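Local coordinates for alcohol dehydrogenase (Escherichia coli, PDB 5VM2), which is an oxidoreductase of unknown specificity involved in membrane biogenesis, and probably oxidises alcohol groups with NAD or NADP as acceptor, at residues C188-A193 against G307-K312; K138-M143 against V299-I304; E223-R228 against V251-Y256. One frame throughout, in Å; residues are numbered along the deposited sequence.

Contact 1: C188-A193 against G307-K312; sequences CKCLGA and GRFDVK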
loop_
_atom_site.group_PDB
_atom_site.type_symbol
_atom_site.label_atom_id
_atom_site.label_comp_id
_atom_site.label_asym_id
_atom_site.label_seq_id
_atom_site.Cartn_x
_atom_site.Cartn_y
_atom_site.Cartn_z
ATOM N N CYS A 188 -4.514 12.701 -3.705
ATOM C CA CYS A 188 -5.528 13.660 -4.138
ATOM C C CYS A 188 -4.973 15.079 -4.153
ATOM O O CYS A 188 -5.280 15.862 -5.059
ATOM C CB CYS A 188 -6.761 13.575 -3.240
ATOM S SG CYS A 188 -7.702 12.044 -3.437
ATOM N N LYS A 189 -4.146 15.423 -3.162
ATOM C CA LYS A 189 -3.518 16.742 -3.156
ATOM C C LYS A 189 -2.597 16.920 -4.356
ATOM O O LYS A 189 -2.593 17.980 -4.998
ATOM C CB LYS A 189 -2.727 16.945 -1.863
ATOM C CG LYS A 189 -3.572 16.996 -0.606
ATOM C CD LYS A 189 -3.092 18.102 0.325
ATOM C CE LYS A 189 -1.728 17.776 0.917
ATOM N NZ LYS A 189 -0.861 18.983 1.051
ATOM N N CYS A 190 -1.806 15.895 -4.678
ATOM C CA CYS A 190 -0.885 15.996 -5.803
ATOM C C CYS A 190 -1.626 16.154 -7.123
ATOM O O CYS A 190 -1.088 16.744 -8.062
ATOM C CB CYS A 190 0.020 14.767 -5.850
ATOM S SG CYS A 190 1.219 14.718 -4.502
ATOM N N LEU A 191 -2.848 15.639 -7.213
ATOM C CA LEU A 191 -3.666 15.787 -8.410
ATOM C C LEU A 191 -4.500 17.064 -8.398
ATOM O O LEU A 191 -5.330 17.259 -9.292
ATOM C CB LEU A 191 -4.570 14.562 -8.587
ATOM C CG LEU A 191 -3.956 13.422 -9.404
ATOM C CD1 LEU A 191 -2.882 12.692 -8.605
ATOM C CD2 LEU A 191 -5.031 12.454 -9.856
ATOM N N GLY A 192 -4.297 17.937 -7.416
ATOM C CA GLY A 192 -4.854 19.276 -7.455
ATOM C C GLY A 192 -6.168 19.478 -6.733
ATOM O O GLY A 192 -6.692 20.598 -6.750
ATOM N N ALA A 193 -6.724 18.443 -6.107
ATOM C CA ALA A 193 -7.954 18.630 -5.348
ATOM C C ALA A 193 -7.697 19.567 -4.174
ATOM O O ALA A 193 -6.654 19.491 -3.521
ATOM C CB ALA A 193 -8.485 17.286 -4.848
ATOM N N GLY A 307 9.074 16.479 -2.151
ATOM C CA GLY A 307 8.577 16.952 -0.879
ATOM C C GLY A 307 7.081 17.172 -0.831
ATOM O O GLY A 307 6.531 17.368 0.262
ATOM N N ARG A 308 6.402 17.144 -1.981
ATOM C CA ARG A 308 4.959 17.353 -1.995
ATOM C C ARG A 308 4.221 16.212 -1.308
ATOM O O ARG A 308 3.179 16.436 -0.681
ATOM C CB ARG A 308 4.468 17.512 -3.434
ATOM C CG ARG A 308 3.025 17.969 -3.552
ATOM C CD ARG A 308 2.705 18.446 -4.966
ATOM N NE ARG A 308 3.385 19.698 -5.294
ATOM C CZ ARG A 308 3.345 20.277 -6.491
ATOM N NH1 ARG A 308 2.657 19.716 -7.480
ATOM N NH2 ARG A 308 3.990 21.416 -6.704
ATOM N N PHE A 309 4.748 14.999 -1.407
ATOM C CA PHE A 309 4.157 13.799 -0.831
ATOM C C PHE A 309 5.072 13.363 0.312
ATOM O O PHE A 309 6.229 13.003 0.076
ATOM C CB PHE A 309 4.031 12.726 -1.914
ATOM C CG PHE A 309 3.040 11.632 -1.612
ATOM C CD1 PHE A 309 2.048 11.325 -2.528
ATOM C CD2 PHE A 309 3.132 10.878 -0.448
ATOM C CE1 PHE A 309 1.144 10.308 -2.278
ATOM C CE2 PHE A 309 2.232 9.859 -0.193
ATOM C CZ PHE A 309 1.239 9.571 -1.112
ATOM N N ASP A 310 4.565 13.417 1.549
ATOM C CA ASP A 310 5.366 13.169 2.757
ATOM C C ASP A 310 5.050 11.771 3.284
ATOM O O ASP A 310 3.989 11.544 3.872
ATOM C CB ASP A 310 5.085 14.242 3.808
ATOM C CG ASP A 310 5.921 14.081 5.090
ATOM O OD1 ASP A 310 6.618 13.058 5.271
ATOM O OD2 ASP A 310 5.869 14.998 5.938
ATOM N N VAL A 311 5.984 10.835 3.090
ATOM C CA VAL A 311 5.844 9.492 3.651
ATOM C C VAL A 311 6.680 9.291 4.915
ATOM O O VAL A 311 6.357 8.401 5.719
ATOM C CB VAL A 311 6.192 8.404 2.609
ATOM C CG1 VAL A 311 5.190 8.419 1.470
ATOM C CG2 VAL A 311 7.614 8.576 2.080
ATOM N N LYS A 312 7.732 10.090 5.119
ATOM C CA LYS A 312 8.575 9.935 6.299
ATOM C C LYS A 312 7.808 10.265 7.572
ATOM O O LYS A 312 7.961 9.582 8.591
ATOM C CB LYS A 312 9.814 10.822 6.171
ATOM C CG LYS A 312 10.626 10.968 7.447
ATOM C CD LYS A 312 11.912 11.743 7.192
ATOM C CE LYS A 312 12.699 11.146 6.034
ATOM N NZ LYS A 312 13.046 9.715 6.270
HETATM O O HOH W 1 1.423 18.813 0.198
HETATM O O HOH W 2 1.562 17.188 -8.229
#
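The C-terminal turn of helix 179-190 faces the irregular chain that follows helix 297-305, with C190 and R308 closest in the backbone, their CA atoms 7.1 Å apart. C190 supplies the thiol at the centre. With its SG set anti to the carbonyl carbon (chi1 -70°), the sulfur meets CG of R308 at 3.8 Å and CD1 of F309 at 4.0 Å, so that it rests against the aliphatic part of the arginine and against CD1 of the phenyl ring. It lies 5.3 Å from the ring centroid and 70° off the ring normal, an oblique sulfur-aromatic contact. Polar atoms are joined through water instead of directly. The bend of R308 at chi3 sends the guanidinium away from the sulfur, toward the carbonyl end of C190, where NH1 donates in the guanidinium plane to a water 2.9 Å away; that water in turn donates to the backbone O of C190, 2.7 Å from it. The F309 ring is buried, packed also on M183 of helix 179-190 and on A154 and M158 of helix 145-163. Beyond C190 the helix ends in a Schellman motif: G192, at positive phi, is the C-prime residue, with A193 N bonded to C188 O and G192 N to K189 O. The start of this helix carries a GxGxxG-like pattern, consistent with the nucleotide-binding turn of a Rossmann-type fold, and the contact joins its C-terminal end to the chain leading from helix 297-305 to strand 315-320.

Contact 2: K138-M143 against V299-I304; sequences KLPDNM and VTIEAI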
loop_
_atom_site.group_PDB
_atom_site.type_symbol
_atom_site.label_atom_id
_atom_site.label_comp_id
_atom_site.label_asym_id
_atom_site.label_seq_id
_atom_site.Cartn_x
_atom_site.Cartn_y
_atom_site.Cartn_z
ATOM N N LYS A 138 15.416 3.117 -9.246
ATOM C CA LYS A 138 16.450 3.795 -8.486
ATOM C C LYS A 138 15.841 4.935 -7.680
ATOM O O LYS A 138 14.972 5.666 -8.161
ATOM C CB LYS A 138 17.528 4.327 -9.426
ATOM C CG LYS A 138 18.288 5.515 -8.891
ATOM C CD LYS A 138 19.384 5.036 -7.964
ATOM C CE LYS A 138 20.575 5.969 -7.932
ATOM N NZ LYS A 138 21.594 5.373 -7.062
ATOM N N LEU A 139 16.296 5.072 -6.457
ATOM C CA LEU A 139 15.811 6.163 -5.627
ATOM C C LEU A 139 16.604 7.436 -5.914
ATOM O O LEU A 139 17.823 7.378 -6.109
ATOM C CB LEU A 139 15.933 5.805 -4.150
ATOM C CG LEU A 139 15.263 4.499 -3.731
ATOM C CD1 LEU A 139 15.630 4.147 -2.299
ATOM C CD2 LEU A 139 13.754 4.605 -3.898
ATOM N N PRO A 140 15.941 8.592 -5.955
ATOM C CA PRO A 140 16.678 9.858 -6.007
ATOM C C PRO A 140 17.629 9.968 -4.826
ATOM O O PRO A 140 17.440 9.345 -3.778
ATOM C CB PRO A 140 15.574 10.920 -5.940
ATOM C CG PRO A 140 14.341 10.216 -6.450
ATOM C CD PRO A 140 14.484 8.787 -6.007
ATOM N N ASP A 141 18.671 10.777 -5.011
ATOM C CA ASP A 141 19.676 10.925 -3.964
ATOM C C ASP A 141 19.072 11.449 -2.664
ATOM O O ASP A 141 19.543 11.094 -1.579
ATOM C CB ASP A 141 20.797 11.844 -4.444
ATOM C CG ASP A 141 21.675 11.189 -5.496
ATOM O OD1 ASP A 141 21.469 9.989 -5.786
ATOM O OD2 ASP A 141 22.569 11.871 -6.033
ATOM N N ASN A 142 18.029 12.271 -2.749
ATOM C CA ASN A 142 17.411 12.862 -1.568
ATOM C C ASN A 142 16.310 11.989 -0.973
ATOM O O ASN A 142 15.536 12.473 -0.140
ATOM C CB ASN A 142 16.863 14.255 -1.899
ATOM C CG ASN A 142 15.526 14.214 -2.633
ATOM O OD1 ASN A 142 15.197 13.241 -3.316
ATOM N ND2 ASN A 142 14.751 15.281 -2.490
ATOM N N MET A 143 16.224 10.724 -1.379
ATOM C CA MET A 143 15.214 9.794 -0.890
ATOM C C MET A 143 15.912 8.568 -0.317
ATOM O O MET A 143 16.582 7.834 -1.052
ATOM C CB MET A 143 14.252 9.392 -2.010
ATOM C CG MET A 143 13.116 8.509 -1.549
ATOM S SD MET A 143 11.963 8.096 -2.875
ATOM C CE MET A 143 11.587 9.716 -3.498
ATOM N N VAL A 299 5.881 8.229 -11.021
ATOM C CA VAL A 299 5.211 9.459 -10.610
ATOM C C VAL A 299 5.116 9.552 -9.091
ATOM O O VAL A 299 5.122 10.656 -8.529
ATOM C CB VAL A 299 3.824 9.568 -11.279
ATOM C CG1 VAL A 299 2.862 8.532 -10.718
ATOM C CG2 VAL A 299 3.260 10.974 -11.099
ATOM N N THR A 300 5.042 8.411 -8.400
ATOM C CA THR A 300 4.976 8.434 -6.942
ATOM C C THR A 300 6.337 8.771 -6.350
ATOM O O THR A 300 6.442 9.589 -5.428
ATOM C CB THR A 300 4.474 7.088 -6.417
ATOM O OG1 THR A 300 3.211 6.779 -7.024
ATOM C CG2 THR A 300 4.322 7.121 -4.902
ATOM N N ILE A 301 7.394 8.154 -6.882
ATOM C CA ILE A 301 8.752 8.514 -6.477
ATOM C C ILE A 301 8.994 10.003 -6.709
ATOM O O ILE A 301 9.550 10.699 -5.850
ATOM C CB ILE A 301 9.778 7.646 -7.228
ATOM C CG1 ILE A 301 9.683 6.191 -6.764
ATOM C CG2 ILE A 301 11.185 8.176 -7.021
ATOM C CD1 ILE A 301 10.418 5.214 -7.668
ATOM N N GLU A 302 8.586 10.506 -7.882
ATOM C CA GLU A 302 8.661 11.941 -8.164
ATOM C C GLU A 302 7.990 12.752 -7.062
ATOM O O GLU A 302 8.557 13.719 -6.544
ATOM C CB GLU A 302 7.975 12.267 -9.495
ATOM C CG GLU A 302 8.702 11.931 -10.773
ATOM C CD GLU A 302 7.840 12.248 -11.991
ATOM O OE1 GLU A 302 7.200 13.322 -12.002
ATOM O OE2 GLU A 302 7.779 11.422 -12.926
ATOM N N ALA A 303 6.756 12.376 -6.713
ATOM C CA ALA A 303 5.976 13.156 -5.762
ATOM C C ALA A 303 6.635 13.177 -4.391
ATOM O O ALA A 303 6.675 14.222 -3.728
ATOM C CB ALA A 303 4.556 12.599 -5.675
ATOM N N ILE A 304 7.171 12.038 -3.951
ATOM C CA ILE A 304 7.827 11.988 -2.651
ATOM C C ILE A 304 9.142 12.766 -2.686
ATOM O O ILE A 304 9.442 13.556 -1.781
ATOM C CB ILE A 304 8.033 10.526 -2.216
ATOM C CG1 ILE A 304 6.673 9.861 -1.976
ATOM C CG2 ILE A 304 8.905 10.464 -0.966
ATOM C CD1 ILE A 304 6.703 8.347 -2.022
#
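M143 and I304 meet with their side chains at about a right angle, the methionine coming in from the loop between strand 136-138 and helix 145-163, the isoleucine from helix 297-305. The thioether chain runs out extended, CG anti to the backbone N (chi1 -176°), and bends only at its last torsion (chi3 -52°), which swings the methyl CE toward the helix. There CE touches CG2 of I304 at 3.8 Å and CG2 of I301, one helical turn earlier, at 3.9 Å. It also reaches the backbone O of I301 at 3.3 Å, so the methyl sits between two side-chain branches and a main-chain carbonyl. P140 approaches I301 at a slant, its CD 3.5 Å from CG2 of I301. The CG2 branch of I301 thus takes CD and CG of the proline as well as the methionine methyl. A type I turn from P140 to M143, closed by M143 N donating to P140 O at 3.0 Å, brings these two residues to the same helix face. I301 and I304 also pack on V151 of helix 145-163, while NH1 of R86 donates to O of M143. The contact sets a loop at the edge of the GroES-like part on the helix that comes after the last strand of the parallel sheet. No hydrogen bond links the two segments, though N142 OD1 to S305 OG ties loop to helix just beyond them; cohesion within the contact comes from dispersion and buried hydrocarbon.

Contact 3: E223-R228 against V251-Y256; sequences EDTIAR and VKQAPY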
loop_
_atom_site.group_PDB
_atom_site.type_symbol
_atom_site.label_atom_id
_atom_site.label_comp_id
_atom_site.label_asym_id
_atom_site.label_seq_id
_atom_site.Cartn_x
_atom_site.Cartn_y
_atom_site.Cartn_z
ATOM N N GLU A 223 -19.025 12.490 15.962
ATOM C CA GLU A 223 -19.838 13.323 15.091
ATOM C C GLU A 223 -20.708 12.451 14.194
ATOM O O GLU A 223 -20.440 11.263 13.991
ATOM C CB GLU A 223 -18.972 14.243 14.212
ATOM C CG GLU A 223 -17.968 15.100 14.972
ATOM C CD GLU A 223 -16.963 15.768 14.048
ATOM O OE1 GLU A 223 -15.762 15.426 14.112
ATOM O OE2 GLU A 223 -17.376 16.635 13.252
ATOM N N ASP A 224 -21.760 13.062 13.653
ATOM C CA ASP A 224 -22.601 12.428 12.640
ATOM C C ASP A 224 -21.886 12.556 11.300
ATOM O O ASP A 224 -21.863 13.632 10.700
ATOM C CB ASP A 224 -23.978 13.083 12.608
ATOM C CG ASP A 224 -24.983 12.324 11.751
ATOM O OD1 ASP A 224 -24.581 11.619 10.798
ATOM O OD2 ASP A 224 -26.195 12.452 12.027
ATOM N N THR A 225 -21.302 11.451 10.824
ATOM C CA THR A 225 -20.509 11.502 9.597
ATOM C C THR A 225 -21.337 11.973 8.408
ATOM O O THR A 225 -20.891 12.810 7.616
ATOM C CB THR A 225 -19.897 10.132 9.294
ATOM O OG1 THR A 225 -19.186 9.647 10.439
ATOM C CG2 THR A 225 -18.950 10.216 8.092
ATOM N N ILE A 226 -22.549 11.448 8.256
ATOM C CA ILE A 226 -23.345 11.807 7.088
ATOM C C ILE A 226 -23.736 13.279 7.142
ATOM O O ILE A 226 -23.625 13.999 6.142
ATOM C CB ILE A 226 -24.566 10.880 6.978
ATOM C CG1 ILE A 226 -24.127 9.499 6.478
ATOM C CG2 ILE A 226 -25.605 11.476 6.046
ATOM C CD1 ILE A 226 -25.162 8.411 6.682
ATOM N N ALA A 227 -24.156 13.760 8.312
ATOM C CA ALA A 227 -24.515 15.170 8.450
ATOM C C ALA A 227 -23.314 16.077 8.203
ATOM O O ALA A 227 -23.418 17.088 7.499
ATOM C CB ALA A 227 -25.104 15.422 9.838
ATOM N N ARG A 228 -22.162 15.731 8.780
ATOM C CA ARG A 228 -20.968 16.552 8.598
ATOM C C ARG A 228 -20.524 16.572 7.141
ATOM O O ARG A 228 -20.074 17.607 6.636
ATOM C CB ARG A 228 -19.843 16.039 9.496
ATOM C CG ARG A 228 -20.102 16.244 10.989
ATOM C CD ARG A 228 -19.950 17.709 11.398
ATOM N NE ARG A 228 -18.632 18.238 11.055
ATOM C CZ ARG A 228 -18.394 19.050 10.028
ATOM N NH1 ARG A 228 -19.388 19.433 9.237
ATOM N NH2 ARG A 228 -17.160 19.474 9.787
ATOM N N VAL A 251 -18.077 1.271 3.697
ATOM C CA VAL A 251 -18.572 0.888 2.374
ATOM C C VAL A 251 -20.070 1.157 2.271
ATOM O O VAL A 251 -20.547 1.777 1.312
ATOM C CB VAL A 251 -18.246 -0.590 2.085
ATOM C CG1 VAL A 251 -18.973 -1.061 0.840
ATOM C CG2 VAL A 251 -16.747 -0.794 1.940
ATOM N N LYS A 252 -20.828 0.704 3.271
ATOM C CA LYS A 252 -22.268 0.938 3.294
ATOM C C LYS A 252 -22.599 2.422 3.408
ATOM O O LYS A 252 -23.681 2.850 2.989
ATOM C CB LYS A 252 -22.883 0.160 4.456
ATOM C CG LYS A 252 -24.394 0.089 4.472
ATOM C CD LYS A 252 -24.845 -1.003 5.428
ATOM C CE LYS A 252 -26.331 -0.918 5.718
ATOM N NZ LYS A 252 -27.156 -1.123 4.504
ATOM N N GLN A 253 -21.686 3.217 3.976
ATOM C CA GLN A 253 -21.906 4.652 4.136
ATOM C C GLN A 253 -21.744 5.410 2.826
ATOM O O GLN A 253 -22.461 6.390 2.591
ATOM C CB GLN A 253 -20.928 5.228 5.162
ATOM C CG GLN A 253 -21.436 5.296 6.594
ATOM C CD GLN A 253 -20.411 5.915 7.534
ATOM O OE1 GLN A 253 -19.289 6.222 7.130
ATOM N NE2 GLN A 253 -20.791 6.091 8.794
ATOM N N ALA A 254 -20.809 4.980 1.977
ATOM C CA ALA A 254 -20.452 5.763 0.796
ATOM C C ALA A 254 -21.629 6.111 -0.110
ATOM O O ALA A 254 -21.632 7.230 -0.654
ATOM C CB ALA A 254 -19.364 5.032 0.002
ATOM N N PRO A 255 -22.628 5.240 -0.331
ATOM C CA PRO A 255 -23.784 5.664 -1.141
ATOM C C PRO A 255 -24.430 6.954 -0.666
ATOM O O PRO A 255 -24.900 7.748 -1.487
ATOM C CB PRO A 255 -24.750 4.477 -1.009
ATOM C CG PRO A 255 -23.876 3.315 -0.787
ATOM C CD PRO A 255 -22.701 3.801 0.001
ATOM N N TYR A 256 -24.471 7.181 0.646
ATOM C CA TYR A 256 -25.105 8.368 1.203
ATOM C C TYR A 256 -24.231 9.613 1.116
ATOM O O TYR A 256 -24.700 10.704 1.465
ATOM C CB TYR A 256 -25.491 8.089 2.656
ATOM C CG TYR A 256 -26.445 6.917 2.776
ATOM C CD1 TYR A 256 -25.974 5.629 2.990
ATOM C CD2 TYR A 256 -27.814 7.101 2.648
ATOM C CE1 TYR A 256 -26.846 4.556 3.086
ATOM C CE2 TYR A 256 -28.696 6.035 2.746
ATOM C CZ TYR A 256 -28.205 4.767 2.964
ATOM O OH TYR A 256 -29.079 3.710 3.060
HETATM O O HOH W 3 -18.098 6.804 10.014
#
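T225 and I226, in the first turn of helix 225-232, are the residues that meet Q253 of helix 248-253 and Y256 farther along the chain. Ahead of them, E223 forms a salt bridge back to R228: NE donates to OE2 at 3.0 Å, with the carboxylate oxygen in the guanidinium plane, which ties the start of the segment to the helix. D224 then takes the N-cap position, its OD1 accepting weak bonds from the N atoms of I226 and A227. T225 follows, its side chain at about a right angle to that of Q253, with CG2 4.1 Å from OE1 of the amide. Its OG1, anti to the carbonyl carbon (chi1 -53°), lies 3.1 Å from a water that accepts from NE2 of Q253 at 3.0 Å, so a single water spans the two polar ends. I226 sends CD1 to CB of Y256 at 4.1 Å, the two side chains meeting at a slant; the ring continues from there toward N277, whose ND2 hydrogen-bonds with OH. The contact packs together two helices of the Rossmann-type domain, which follow strands 216-219 and 238-243 of its parallel sheet. No direct hydrogen bond joins the segments. Van der Waals contacts (I226 on Y256, T225 on Q253) combine with one water-mediated link, which implies that solvent forms part of the interface.

Contacts 1 and 2 belong together: their centres are 13 Å apart and both involve helix 297-305 or the loop leaving it. They touch directly, with F309 N a probable hydrogen-bond donor to A303 O and V311 packing on I304. Helix 145-163 packs on both. Along the chain their segments alternate, 138-143, 188-193, 299-304 and 307-312. Contact 2 sets a loop of the GroES-like part on helix 297-305, while contact 1 sets a Rossmann-type helix on the loop after it. Contact 3 lies within the sequence spanned by each, 25 Å from contact 1 and 36 Å from contact 2 between centres. It touches neither, and links two helices of the Rossmann-type domain, which carries the parallel sheet.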